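Long-range contacts in phytase (PDB 3ZHC), which belongs to branch 2 of the histidine phosphatase superfamily, with a mixed beta sheet and helices accompanied by a largely helical region: residues D224-P229 and D276-T281; L215-K220 and G230-S235; Q161-I166 and L219-D224; C155-L160 and P282-S287. The protein carries 2 engineered substitutions. All blocks are in the same frame, centred on the assembly; numbering follows the deposited sequence. Where two conformers were deposited one is given.

Interaction 1. Residues D224-P229 and D276-T281; sequences DNVSLP and DLLQRT
Val-226, on strand 225-227, faces Leu-278 in the last turn of helix 260-280, the two CA atoms lying 6.4 Å apart, and no hydrogen bond joins the segments. Contact rests on the side chains of Leu-278, Leu-277, Val-226 and Leu-228. Leu-278 lies against the strand with both methyls: CD1 is 3.7 Å from the backbone N of Leu-228, while CD2 sits 3.7 Å from the carbonyl carbon of Ser-227 and 4.2 Å from CB of Leu-228. Its CG stands beside its own backbone N (chi1 -62°), which sends the branch out from the helix onto the strand backbone. Val-226 brings CG1 to the same CD2, but this residue was deposited in two conformers, so the very short spacing of the modelled one is doubtful evidence of strain. Farther along, Leu-228 and Leu-277 meet obliquely through one methyl each, CD2 to CD1 at 3.8 Å. Ile-166 of helix 159-169 also packs on both Val-226 and Leu-277. The helix ends in a wide pi-type turn, marked by a weak bond from Thr-281 N to Asp-276 O. Thr-281 OG1 donates to Leu-277 O over 2.6 Å, the donor tilted 22° from the carbonyl plane. Arg-280 NE pairs with Asp-276 OD1 in a salt bridge of 3.1 Å, and that oxygen is also bridged by Arg-169. Such packing of one strand of a beta hairpin against the last turn of a helix joins hairpin 220-227 to helix 260-280 in the helical part of a branch 2 histidine phosphatase fold.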
loop_
_atom_site.group_PDB
_atom_site.type_symbol
_atom_site.label_atom_id
_atom_site.label_comp_id
_atom_site.label_asym_id
_atom_site.label_seq_id
_atom_site.Cartn_x
_atom_site.Cartn_y
_atom_site.Cartn_z
ATOM N N ASP B 224 3.192 -10.695 30.257
ATOM C CA ASP B 224 3.149 -11.819 29.283
ATOM C C ASP B 224 2.244 -11.570 28.068
ATOM O O ASP B 224 2.112 -12.442 27.244
ATOM C CB ASP B 224 2.790 -13.171 29.992
ATOM C CG ASP B 224 1.560 -13.080 30.859
ATOM O OD1 ASP B 224 0.529 -12.551 30.394
ATOM O OD2 ASP B 224 1.628 -13.540 32.038
ATOM N N ASN B 225 1.633 -10.378 27.950
ATOM C CA ASN B 225 0.676 -10.162 26.865
ATOM C C ASN B 225 0.407 -8.721 26.535
ATOM O O ASN B 225 0.496 -7.847 27.401
ATOM C CB ASN B 225 -0.664 -10.856 27.253
ATOM C CG ASN B 225 -1.603 -11.055 26.087
ATOM O OD1 ASN B 225 -1.217 -10.975 24.897
ATOM N ND2 ASN B 225 -2.869 -11.328 26.410
ATOM N N VAL B 226 0.079 -8.491 25.256
ATOM C CA VAL B 226 -0.281 -7.178 24.745
ATOM C C VAL B 226 -1.588 -7.307 23.951
ATOM O O VAL B 226 -1.777 -8.284 23.216
ATOM C CB VAL B 226 0.851 -6.600 23.863
ATOM C CG1 VAL B 226 0.417 -5.341 23.192
ATOM C CG2 VAL B 226 2.106 -6.337 24.708
ATOM N N SER B 227 -2.480 -6.331 24.103
ATOM C CA SER B 227 -3.753 -6.327 23.377
ATOM C C SER B 227 -4.277 -4.925 23.194
ATOM O O SER B 227 -3.917 -4.018 23.940
ATOM C CB SER B 227 -4.797 -7.182 24.106
ATOM O OG SER B 227 -5.179 -6.596 25.301
ATOM N N LEU B 228 -5.135 -4.763 22.185
ATOM C CA LEU B 228 -5.808 -3.499 21.888
ATOM C C LEU B 228 -7.317 -3.779 21.771
ATOM O O LEU B 228 -7.876 -3.838 20.639
ATOM C CB LEU B 228 -5.223 -2.881 20.619
ATOM C CG LEU B 228 -5.762 -1.530 20.151
ATOM C CD1 LEU B 228 -5.709 -0.468 21.268
ATOM C CD2 LEU B 228 -4.985 -1.088 18.922
ATOM N N PRO B 229 -7.996 -3.964 22.929
ATOM C CA PRO B 229 -9.428 -4.277 22.902
ATOM C C PRO B 229 -10.289 -3.075 22.555
ATOM O O PRO B 229 -9.928 -1.960 22.880
ATOM C CB PRO B 229 -9.712 -4.722 24.342
ATOM C CG PRO B 229 -8.392 -4.786 25.021
ATOM C CD PRO B 229 -7.521 -3.875 24.321
ATOM N N ASP B 276 0.186 -5.449 13.021
ATOM C CA ASP B 276 1.335 -4.575 12.926
ATOM C C ASP B 276 1.677 -3.998 14.327
ATOM O O ASP B 276 2.818 -4.099 14.795
ATOM C CB ASP B 276 1.073 -3.465 11.925
ATOM C CG ASP B 276 2.324 -2.668 11.578
ATOM O OD1 ASP B 276 3.463 -3.105 11.886
ATOM O OD2 ASP B 276 2.158 -1.588 10.982
ATOM N N LEU B 277 0.667 -3.410 14.978
ATOM C CA LEU B 277 0.823 -2.857 16.320
ATOM C C LEU B 277 1.171 -3.921 17.374
ATOM O O LEU B 277 2.152 -3.780 18.103
ATOM C CB LEU B 277 -0.457 -2.117 16.764
ATOM C CG LEU B 277 -0.815 -0.832 16.044
ATOM C CD1 LEU B 277 -2.073 -0.252 16.652
ATOM C CD2 LEU B 277 0.349 0.212 16.096
ATOM N N LEU B 278 0.376 -4.978 17.448
ATOM C CA LEU B 278 0.530 -5.977 18.543
ATOM C C LEU B 278 1.606 -7.041 18.342
ATOM O O LEU B 278 2.086 -7.600 19.334
ATOM C CB LEU B 278 -0.830 -6.662 18.851
ATOM C CG LEU B 278 -1.972 -5.752 19.340
ATOM C CD1 LEU B 278 -3.227 -6.610 19.635
ATOM C CD2 LEU B 278 -1.594 -4.895 20.577
ATOM N N GLN B 279 1.989 -7.322 17.085
ATOM C CA GLN B 279 2.971 -8.404 16.788
ATOM C C GLN B 279 4.237 -7.996 16.034
ATOM O O GLN B 279 5.255 -8.696 16.149
ATOM C CB GLN B 279 2.269 -9.526 16.015
ATOM C CG GLN B 279 1.012 -10.123 16.740
ATOM C CD GLN B 279 1.342 -10.914 18.016
ATOM O OE1 GLN B 279 2.519 -11.184 18.330
ATOM N NE2 GLN B 279 0.296 -11.297 18.759
ATOM N N ARG B 280 4.198 -6.891 15.262
ATOM C CA ARG B 280 5.404 -6.439 14.514
ATOM C C ARG B 280 6.223 -5.323 15.231
ATOM O O ARG B 280 7.392 -5.115 14.896
ATOM C CB ARG B 280 5.049 -5.985 13.103
ATOM C CG ARG B 280 4.231 -7.001 12.270
ATOM C CD ARG B 280 4.463 -6.852 10.729
ATOM N NE ARG B 280 4.731 -5.461 10.375
ATOM C CZ ARG B 280 5.896 -4.942 9.953
ATOM N NH1 ARG B 280 7.008 -5.686 9.759
ATOM N NH2 ARG B 280 5.943 -3.636 9.703
ATOM N N THR B 281 5.616 -4.625 16.196
ATOM C CA THR B 281 6.311 -3.616 16.996
ATOM C C THR B 281 7.551 -4.274 17.604
ATOM O O THR B 281 7.408 -5.182 18.407
ATOM C CB THR B 281 5.396 -3.040 18.092
ATOM O OG1 THR B 281 4.267 -2.422 17.474
ATOM C CG2 THR B 281 6.146 -1.996 18.983
#

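Interaction 2. Residues L215-K220 and G230-S235; sequences LPSELK and GAWSLS. Unlike the reference sequence in segment 215-220: Leu-219 (reference Phe). With FMT (formic acid), chain N.
Ser-217 and Leu-215 receive the first N-H groups of helix 231-247, and this forms the tight side of the contact. Leu-215 O accepts from Ala-231 N at 2.7 Å, with the donor tilted 24° from the carbonyl plane. Ser-217 OG accepts from Trp-232 N over 3.0 Å in a nearly straight bond (N-H...O angle 172°); Ala-231 N is also close to OG, but at a poor angle. Rotation of OG to the side of its own backbone N (chi1 -60°) brings it in line with the N-H of Trp-232. Gly-230 lies 4.2 Å CA to CA from Ser-217, and its backbone conformation itself calls for glycine. At the indole, Ser-217 CB lies in the ring plane at an edge, 3.7 Å from Trp-232 CD1; NE1 of that ring is held by Thr-178 OG1. Leu-215 CD1 and Leu-234 CD2 add close aliphatic packing at 3.6 Å. The looser, solvent side belongs to exposed Pro-216, whose CB points away from the helix, and to a formic acid, probably from the crystallisation liquor, which takes a hydrogen bond from Ser-217 N on its O2 at 3.1 Å and is also bonded to Thr-178 OG1. With Gly-230 at the N-cap position, the N-H groups of Ala-231 and Trp-232 at the helix N-terminus are thus taken up by a carbonyl and a serine hydroxyl of the loop just before the hairpin that leads into the helix.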
loop_
_atom_site.group_PDB
_atom_site.type_symbol
_atom_site.label_atom_id
_atom_site.label_comp_id
_atom_site.label_asym_id
_atom_site.label_seq_id
_atom_site.Cartn_x
_atom_site.Cartn_y
_atom_site.Cartn_z
ATOM N N LEU B 215 -17.316 1.255 20.510
ATOM C CA LEU B 215 -16.303 0.438 21.211
ATOM C C LEU B 215 -14.915 1.118 21.141
ATOM O O LEU B 215 -14.068 0.728 20.324
ATOM C CB LEU B 215 -16.249 -0.963 20.609
ATOM C CG LEU B 215 -17.489 -1.847 20.791
ATOM C CD1 LEU B 215 -17.484 -3.008 19.793
ATOM C CD2 LEU B 215 -17.582 -2.354 22.205
ATOM N N PRO B 216 -14.679 2.152 21.998
ATOM C CA PRO B 216 -13.351 2.830 21.997
ATOM C C PRO B 216 -12.206 1.876 22.373
ATOM O O PRO B 216 -12.362 1.041 23.254
ATOM C CB PRO B 216 -13.523 3.957 23.021
ATOM C CG PRO B 216 -14.698 3.562 23.833
ATOM C CD PRO B 216 -15.603 2.783 22.962
ATOM N N SER B 217 -11.078 2.024 21.687
ATOM C CA SER B 217 -9.936 1.130 21.850
ATOM C C SER B 217 -8.812 1.771 22.637
ATOM O O SER B 217 -8.503 2.946 22.457
ATOM C CB SER B 217 -9.412 0.693 20.485
ATOM O OG SER B 217 -10.410 0.012 19.742
ATOM N N GLU B 218 -8.207 0.982 23.507
ATOM C CA GLU B 218 -7.093 1.426 24.303
ATOM C C GLU B 218 -6.164 0.230 24.572
ATOM O O GLU B 218 -6.636 -0.885 24.806
ATOM C CB GLU B 218 -7.602 2.046 25.600
ATOM C CG GLU B 218 -6.550 2.837 26.335
ATOM C CD GLU B 218 -7.095 3.553 27.562
ATOM O OE1 GLU B 218 -8.087 4.320 27.421
ATOM O OE2 GLU B 218 -6.530 3.339 28.678
ATOM N N LEU B 219 -4.857 0.472 24.533
ATOM C CA LEU B 219 -3.859 -0.586 24.749
ATOM C C LEU B 219 -3.897 -1.138 26.173
ATOM O O LEU B 219 -4.117 -0.395 27.121
ATOM C CB LEU B 219 -2.441 -0.076 24.438
ATOM C CG LEU B 219 -2.121 0.168 22.962
ATOM C CD1 LEU B 219 -0.935 1.116 22.792
ATOM C CD2 LEU B 219 -1.871 -1.168 22.226
ATOM N N LYS B 220 -3.697 -2.453 26.284
ATOM C CA LYS B 220 -3.545 -3.148 27.556
ATOM C C LYS B 220 -2.297 -3.995 27.435
ATOM O O LYS B 220 -2.222 -4.865 26.580
ATOM C CB LYS B 220 -4.753 -4.036 27.888
ATOM C CG LYS B 220 -4.602 -4.794 29.227
ATOM C CD LYS B 220 -5.765 -5.716 29.537
ATOM C CE LYS B 220 -5.497 -6.436 30.852
ATOM N NZ LYS B 220 -6.672 -7.136 31.328
ATOM N N GLY B 230 -11.424 -3.335 21.912
ATOM C CA GLY B 230 -12.349 -2.294 21.423
ATOM C C GLY B 230 -12.652 -2.570 19.966
ATOM O O GLY B 230 -12.505 -3.708 19.502
ATOM N N ALA B 231 -13.065 -1.547 19.240
ATOM C CA ALA B 231 -13.364 -1.693 17.806
ATOM C C ALA B 231 -12.164 -2.249 17.020
ATOM O O ALA B 231 -12.357 -2.962 16.052
ATOM C CB ALA B 231 -13.819 -0.393 17.218
ATOM N N TRP B 232 -10.941 -1.922 17.453
ATOM C CA TRP B 232 -9.709 -2.458 16.810
ATOM C C TRP B 232 -9.571 -4.008 16.883
ATOM O O TRP B 232 -9.447 -4.655 15.835
ATOM C CB TRP B 232 -8.440 -1.736 17.340
ATOM C CG TRP B 232 -8.192 -0.510 16.578
ATOM C CD1 TRP B 232 -8.436 0.765 16.962
ATOM C CD2 TRP B 232 -7.668 -0.445 15.262
ATOM N NE1 TRP B 232 -8.081 1.638 15.955
ATOM C CE2 TRP B 232 -7.606 0.914 14.899
ATOM C CE3 TRP B 232 -7.238 -1.408 14.346
ATOM C CZ2 TRP B 232 -7.124 1.339 13.651
ATOM C CZ3 TRP B 232 -6.757 -0.982 13.102
ATOM C CH2 TRP B 232 -6.708 0.375 12.772
ATOM N N SER B 233 -9.598 -4.586 18.081
ATOM C CA SER B 233 -9.529 -6.076 18.220
ATOM C C SER B 233 -10.703 -6.774 17.528
ATOM O O SER B 233 -10.500 -7.755 16.814
ATOM C CB SER B 233 -9.464 -6.503 19.688
ATOM O OG SER B 233 -9.611 -7.921 19.824
ATOM N N LEU B 234 -11.918 -6.263 17.743
ATOM C CA LEU B 234 -13.123 -6.832 17.126
ATOM C C LEU B 234 -12.990 -6.858 15.601
ATOM O O LEU B 234 -13.159 -7.906 14.978
ATOM C CB LEU B 234 -14.392 -6.047 17.540
ATOM C CG LEU B 234 -15.763 -6.536 16.988
ATOM C CD1 LEU B 234 -16.028 -7.965 17.403
ATOM C CD2 LEU B 234 -16.929 -5.594 17.418
ATOM N N SER B 235 -12.677 -5.699 15.017
ATOM C CA SER B 235 -12.513 -5.563 13.549
ATOM C C SER B 235 -11.458 -6.498 12.976
ATOM O O SER B 235 -11.643 -7.033 11.892
ATOM C CB SER B 235 -12.179 -4.139 13.201
ATOM O OG SER B 235 -13.272 -3.296 13.577
HETATM C C FMT N . -10.264 4.841 19.314
HETATM O O1 FMT N . -10.788 4.131 18.463
HETATM O O2 FMT N . -10.670 4.857 20.469
#

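Interaction 3. Residues Q161-I166 and L219-D224; sequences QVCNAI and LKCTPD. Engineered in segment 161-166: Cys-163 (natural residue Lys). Unlike the reference sequence in segment 161-166: Gln-161 (reference Lys). Engineered in segment 219-224: Cys-221 (natural residue Val). Unlike the reference sequence in segment 219-224: Leu-219 (reference Phe).
Cys-163 on helix 159-169 and Cys-221 on strand 220-222, both engineered, are joined by a disulfide with SG to SG at 2.0 Å. The dihedral about the bond is 94°, close to the relaxed value, and the CA atoms stand 5.9 Å apart. Cys-163 itself departs from a staggered rotamer (chi1 -110°), which places its sulfur toward the strand. Leu-219, which differs from the reference sequence, can be followed outward beside this bridge. Its CB is 3.8 Å from Cys-163 SG, so the leucine begins directly against the disulfide. At CG the chain forks. CD1 reaches the helix backbone, 3.6 Å from Cys-163 O, and lies 4.0 Å from Ile-166 CG2. The other methyl, CD2, meets that same CG2 at 3.7 Å, so Ile-166 fits against both prongs of the fork. Ile-166 is buried, with Leu-277 and Val-226 among its further neighbours, whereas the bridge is nearer the protein surface. The covalent link and the apolar contact lie side by side, with no hydrogen bond between the segments: a designed disulfide ties a helix to the first strand of the two-stranded beta hairpin 220-227.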
loop_
_atom_site.group_PDB
_atom_site.type_symbol
_atom_site.label_atom_id
_atom_site.label_comp_id
_atom_site.label_asym_id
_atom_site.label_seq_id
_atom_site.Cartn_x
_atom_site.Cartn_y
_atom_site.Cartn_z
ATOM N N GLN B 161 7.453 0.253 28.645
ATOM C CA GLN B 161 8.274 0.376 27.417
ATOM C C GLN B 161 7.530 -0.184 26.181
ATOM O O GLN B 161 7.461 0.471 25.137
ATOM C CB GLN B 161 9.620 -0.324 27.623
ATOM C CG GLN B 161 10.588 -0.330 26.429
ATOM C CD GLN B 161 11.976 -0.836 26.827
ATOM O OE1 GLN B 161 12.710 -0.159 27.568
ATOM N NE2 GLN B 161 12.342 -2.009 26.338
ATOM N N VAL B 162 6.972 -1.381 26.330
ATOM C CA VAL B 162 6.229 -2.059 25.246
ATOM C C VAL B 162 4.935 -1.309 24.846
ATOM O O VAL B 162 4.720 -1.072 23.654
ATOM C CB VAL B 162 5.950 -3.549 25.612
ATOM C CG1 VAL B 162 4.989 -4.190 24.671
ATOM C CG2 VAL B 162 7.287 -4.334 25.640
ATOM N N CYS B 163 4.093 -0.936 25.837
ATOM C CA CYS B 163 2.825 -0.171 25.546
ATOM C C CYS B 163 3.121 1.134 24.875
ATOM O O CYS B 163 2.534 1.441 23.851
ATOM C CB CYS B 163 1.927 0.075 26.811
ATOM S SG CYS B 163 0.320 -0.877 26.865
ATOM N N ASN B 164 4.047 1.899 25.462
ATOM C CA ASN B 164 4.450 3.186 24.893
ATOM C C ASN B 164 5.044 3.062 23.482
ATOM O O ASN B 164 4.777 3.897 22.643
ATOM C CB ASN B 164 5.416 3.911 25.823
ATOM C CG ASN B 164 4.737 4.450 27.078
ATOM O OD1 ASN B 164 3.728 5.139 26.998
ATOM N ND2 ASN B 164 5.297 4.153 28.226
ATOM N N ALA B 165 5.836 2.008 23.245
ATOM C CA ALA B 165 6.426 1.744 21.922
ATOM C C ALA B 165 5.334 1.480 20.869
ATOM O O ALA B 165 5.389 2.014 19.753
ATOM C CB ALA B 165 7.400 0.578 21.991
ATOM N N ILE B 166 4.349 0.666 21.234
ATOM C CA ILE B 166 3.190 0.400 20.355
ATOM C C ILE B 166 2.381 1.688 20.188
ATOM O O ILE B 166 1.945 2.001 19.088
ATOM C CB ILE B 166 2.275 -0.709 20.896
ATOM C CG1 ILE B 166 3.021 -2.032 21.040
ATOM C CG2 ILE B 166 1.032 -0.914 19.957
ATOM C CD1 ILE B 166 2.370 -2.965 22.022
ATOM N N LEU B 219 -4.857 0.472 24.533
ATOM C CA LEU B 219 -3.859 -0.586 24.749
ATOM C C LEU B 219 -3.897 -1.138 26.173
ATOM O O LEU B 219 -4.117 -0.395 27.121
ATOM C CB LEU B 219 -2.441 -0.076 24.438
ATOM C CG LEU B 219 -2.121 0.168 22.962
ATOM C CD1 LEU B 219 -0.935 1.116 22.792
ATOM C CD2 LEU B 219 -1.871 -1.168 22.226
ATOM N N LYS B 220 -3.697 -2.453 26.284
ATOM C CA LYS B 220 -3.545 -3.148 27.556
ATOM C C LYS B 220 -2.297 -3.995 27.435
ATOM O O LYS B 220 -2.222 -4.865 26.580
ATOM C CB LYS B 220 -4.753 -4.036 27.888
ATOM C CG LYS B 220 -4.602 -4.794 29.227
ATOM C CD LYS B 220 -5.765 -5.716 29.537
ATOM C CE LYS B 220 -5.497 -6.436 30.852
ATOM N NZ LYS B 220 -6.672 -7.136 31.328
ATOM N N CYS B 221 -1.316 -3.732 28.288
ATOM C CA CYS B 221 -0.057 -4.476 28.286
ATOM C C CYS B 221 0.197 -5.027 29.662
ATOM O O CYS B 221 0.116 -4.300 30.644
ATOM C CB CYS B 221 1.096 -3.579 27.853
ATOM S SG CYS B 221 0.805 -2.748 26.285
ATOM N N THR B 222 0.496 -6.320 29.714
ATOM C CA THR B 222 0.864 -7.021 30.928
ATOM C C THR B 222 2.252 -7.663 30.655
ATOM O O THR B 222 2.728 -7.621 29.509
ATOM C CB THR B 222 -0.209 -8.055 31.307
ATOM O OG1 THR B 222 -0.360 -8.999 30.246
ATOM C CG2 THR B 222 -1.557 -7.368 31.562
ATOM N N PRO B 223 2.916 -8.235 31.698
ATOM C CA PRO B 223 4.251 -8.846 31.473
ATOM C C PRO B 223 4.305 -9.973 30.451
ATOM O O PRO B 223 5.345 -10.176 29.853
ATOM C CB PRO B 223 4.633 -9.378 32.872
ATOM C CG PRO B 223 3.928 -8.442 33.811
ATOM C CD PRO B 223 2.592 -8.184 33.144
ATOM N N ASP B 224 3.192 -10.695 30.257
ATOM C CA ASP B 224 3.149 -11.819 29.283
ATOM C C ASP B 224 2.244 -11.570 28.068
ATOM O O ASP B 224 2.112 -12.442 27.244
ATOM C CB ASP B 224 2.790 -13.171 29.992
ATOM C CG ASP B 224 1.560 -13.080 30.859
ATOM O OD1 ASP B 224 0.529 -12.551 30.394
ATOM O OD2 ASP B 224 1.628 -13.540 32.038
#

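Interaction 4. Residues C155-L160 and P282-S287; sequences CSFNTL and PEVARS
Phe-157 sets its ring obliquely against Val-284, so that the outer corner of the ring, CE1 and CZ, meets the first turn of helix 282-301. CE1 lies 3.9 Å from Val-284 CA and 4.1 Å from CG2, while CZ is 4.0 Å from CG1 of the same valine. Both valine methyls therefore meet this corner, and the helix backbone comes equally close. The CA-CB bond of Phe-157 does not aim at the helix; with CG beside the backbone N (chi1 -64°), it is the length of the ring that carries CE1 and CZ across. The same ring atom CE1 extends to Ser-287 CB, at 4.3 Å, one turn further along the helix. CD1, behind it, stands 4.3 Å from Glu-283 O. The side chain of Glu-283 leads away from the ring and packs instead on Val-162 and Ala-165 of helix 159-169. Ser-287 points its CB toward the loop and is approached by Cys-155 SG at 4.4 Å, a loose contact. That sulfur is bonded to Cys-429 in a disulfide, which ties segment 155-160 covalently to the C-terminal part of the chain. Val-162 and Val-226 also touch both Phe-157 and Val-284, placing the ring in a buried apolar cluster. No hydrogen bond or salt bridge spans the two segments, and every spacing is at or beyond ordinary van der Waals distance. Such chemistry is consistent with cohesion mainly by dispersion and the burial of apolar surface, without directional bonds across the contact.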
loop_
_atom_site.group_PDB
_atom_site.type_symbol
_atom_site.label_atom_id
_atom_site.label_comp_id
_atom_site.label_asym_id
_atom_site.label_seq_id
_atom_site.Cartn_x
_atom_site.Cartn_y
_atom_site.Cartn_z
ATOM N N CYS B 155 11.322 -14.871 30.391
ATOM C CA CYS B 155 10.945 -13.893 29.354
ATOM C C CYS B 155 9.614 -13.130 29.617
ATOM O O CYS B 155 8.518 -13.697 29.498
ATOM C CB CYS B 155 10.892 -14.646 28.036
ATOM S SG CYS B 155 10.384 -13.775 26.611
ATOM N N SER B 156 9.744 -11.841 29.972
ATOM C CA SER B 156 8.610 -10.933 30.183
ATOM C C SER B 156 8.836 -9.593 29.489
ATOM O O SER B 156 9.969 -9.167 29.299
ATOM C CB SER B 156 8.362 -10.696 31.683
ATOM O OG SER B 156 7.613 -11.766 32.242
ATOM N N PHE B 157 7.744 -8.940 29.120
ATOM C CA PHE B 157 7.798 -7.617 28.533
ATOM C C PHE B 157 8.009 -6.562 29.599
ATOM O O PHE B 157 7.476 -6.700 30.689
ATOM C CB PHE B 157 6.448 -7.225 27.888
ATOM C CG PHE B 157 6.017 -8.064 26.713
ATOM C CD1 PHE B 157 6.867 -8.278 25.625
ATOM C CD2 PHE B 157 4.725 -8.612 26.670
ATOM C CE1 PHE B 157 6.451 -9.049 24.522
ATOM C CE2 PHE B 157 4.302 -9.385 25.561
ATOM C CZ PHE B 157 5.168 -9.597 24.494
ATOM N N ASN B 158 8.792 -5.518 29.286
ATOM C CA ASN B 158 8.812 -4.317 30.129
ATOM C C ASN B 158 7.536 -3.616 29.698
ATOM O O ASN B 158 7.488 -2.960 28.637
ATOM C CB ASN B 158 10.048 -3.441 29.945
ATOM C CG ASN B 158 10.080 -2.231 30.942
ATOM O OD1 ASN B 158 9.178 -1.377 30.961
ATOM N ND2 ASN B 158 11.129 -2.176 31.760
ATOM N N THR B 159 6.489 -3.766 30.519
ATOM C CA THR B 159 5.119 -3.295 30.191
ATOM C C THR B 159 4.978 -1.839 29.717
ATOM O O THR B 159 4.337 -1.598 28.676
ATOM C CB THR B 159 4.130 -3.533 31.373
ATOM O OG1 THR B 159 4.566 -2.790 32.521
ATOM C CG2 THR B 159 4.051 -4.993 31.712
ATOM N N LEU B 160 5.560 -0.885 30.461
ATOM C CA LEU B 160 5.485 0.549 30.057
ATOM C C LEU B 160 6.245 0.805 28.750
ATOM O O LEU B 160 5.739 1.479 27.871
ATOM C CB LEU B 160 5.968 1.507 31.176
ATOM C CG LEU B 160 4.912 1.890 32.222
ATOM C CD1 LEU B 160 5.549 2.557 33.455
ATOM C CD2 LEU B 160 3.816 2.804 31.601
ATOM N N PRO B 282 8.783 -3.820 17.201
ATOM C CA PRO B 282 10.057 -4.483 17.608
ATOM C C PRO B 282 10.157 -4.886 19.065
ATOM O O PRO B 282 10.636 -5.960 19.350
ATOM C CB PRO B 282 11.113 -3.422 17.273
ATOM C CG PRO B 282 10.564 -2.751 16.087
ATOM C CD PRO B 282 9.067 -2.655 16.325
ATOM N N GLU B 283 9.691 -4.024 19.974
ATOM C CA GLU B 283 9.758 -4.300 21.422
ATOM C C GLU B 283 8.978 -5.569 21.816
ATOM O O GLU B 283 9.328 -6.209 22.803
ATOM C CB GLU B 283 9.297 -3.099 22.260
ATOM C CG GLU B 283 10.316 -1.938 22.324
ATOM C CD GLU B 283 10.354 -1.044 21.084
ATOM O OE1 GLU B 283 9.591 -1.257 20.111
ATOM O OE2 GLU B 283 11.164 -0.113 21.098
ATOM N N VAL B 284 7.929 -5.910 21.033
ATOM C CA VAL B 284 7.183 -7.170 21.185
ATOM C C VAL B 284 7.791 -8.284 20.297
ATOM O O VAL B 284 8.090 -9.368 20.801
ATOM C CB VAL B 284 5.680 -6.980 20.874
ATOM C CG1 VAL B 284 4.940 -8.343 20.748
ATOM C CG2 VAL B 284 5.036 -6.126 21.951
ATOM N N ALA B 285 7.967 -7.995 18.997
ATOM C CA ALA B 285 8.464 -8.997 17.985
ATOM C C ALA B 285 9.792 -9.648 18.328
ATOM O O ALA B 285 9.957 -10.839 18.113
ATOM C CB ALA B 285 8.554 -8.374 16.589
ATOM N N ARG B 286 10.732 -8.854 18.856
ATOM C CA ARG B 286 12.080 -9.344 19.227
ATOM C C ARG B 286 12.016 -10.457 20.239
ATOM O O ARG B 286 12.621 -11.500 20.049
ATOM C CB ARG B 286 12.960 -8.211 19.782
ATOM C CG ARG B 286 13.510 -7.263 18.756
ATOM C CD ARG B 286 14.423 -6.176 19.422
ATOM N NE ARG B 286 15.619 -6.780 20.049
ATOM C CZ ARG B 286 16.027 -6.661 21.335
ATOM N NH1 ARG B 286 15.374 -5.922 22.241
ATOM N NH2 ARG B 286 17.144 -7.299 21.712
ATOM N N SER B 287 11.283 -10.227 21.319
ATOM C CA SER B 287 11.106 -11.245 22.374
ATOM C C SER B 287 10.379 -12.494 21.857
ATOM O O SER B 287 10.845 -13.608 22.059
ATOM C CB SER B 287 10.326 -10.654 23.540
ATOM O OG SER B 287 11.001 -9.503 24.067
#

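How the interactions relate
From the N terminus, 155-160 opens interaction 4, whose partner 282-287 comes last, so its loop encloses the other three. Next, 161-166 opens interaction 3, closed by 219-224. Interaction 2 begins on the overlapping 215-220, sharing Leu-219 and Lys-220, and closes at 230-235. Interaction 1 opens at 224-229, before that closure, and ends at 276-281: interactions 1 and 2 cross, whereas 3 and 1 run in series through Asp-224. Backbone pairings Ser-227 with Lys-220 and Pro-223 with Phe-157 connect neighbouring contacts. Together they gather hairpin 220-227, helix 159-169, the start of helix 231-247 and the junction of helices 260-280 and 282-301.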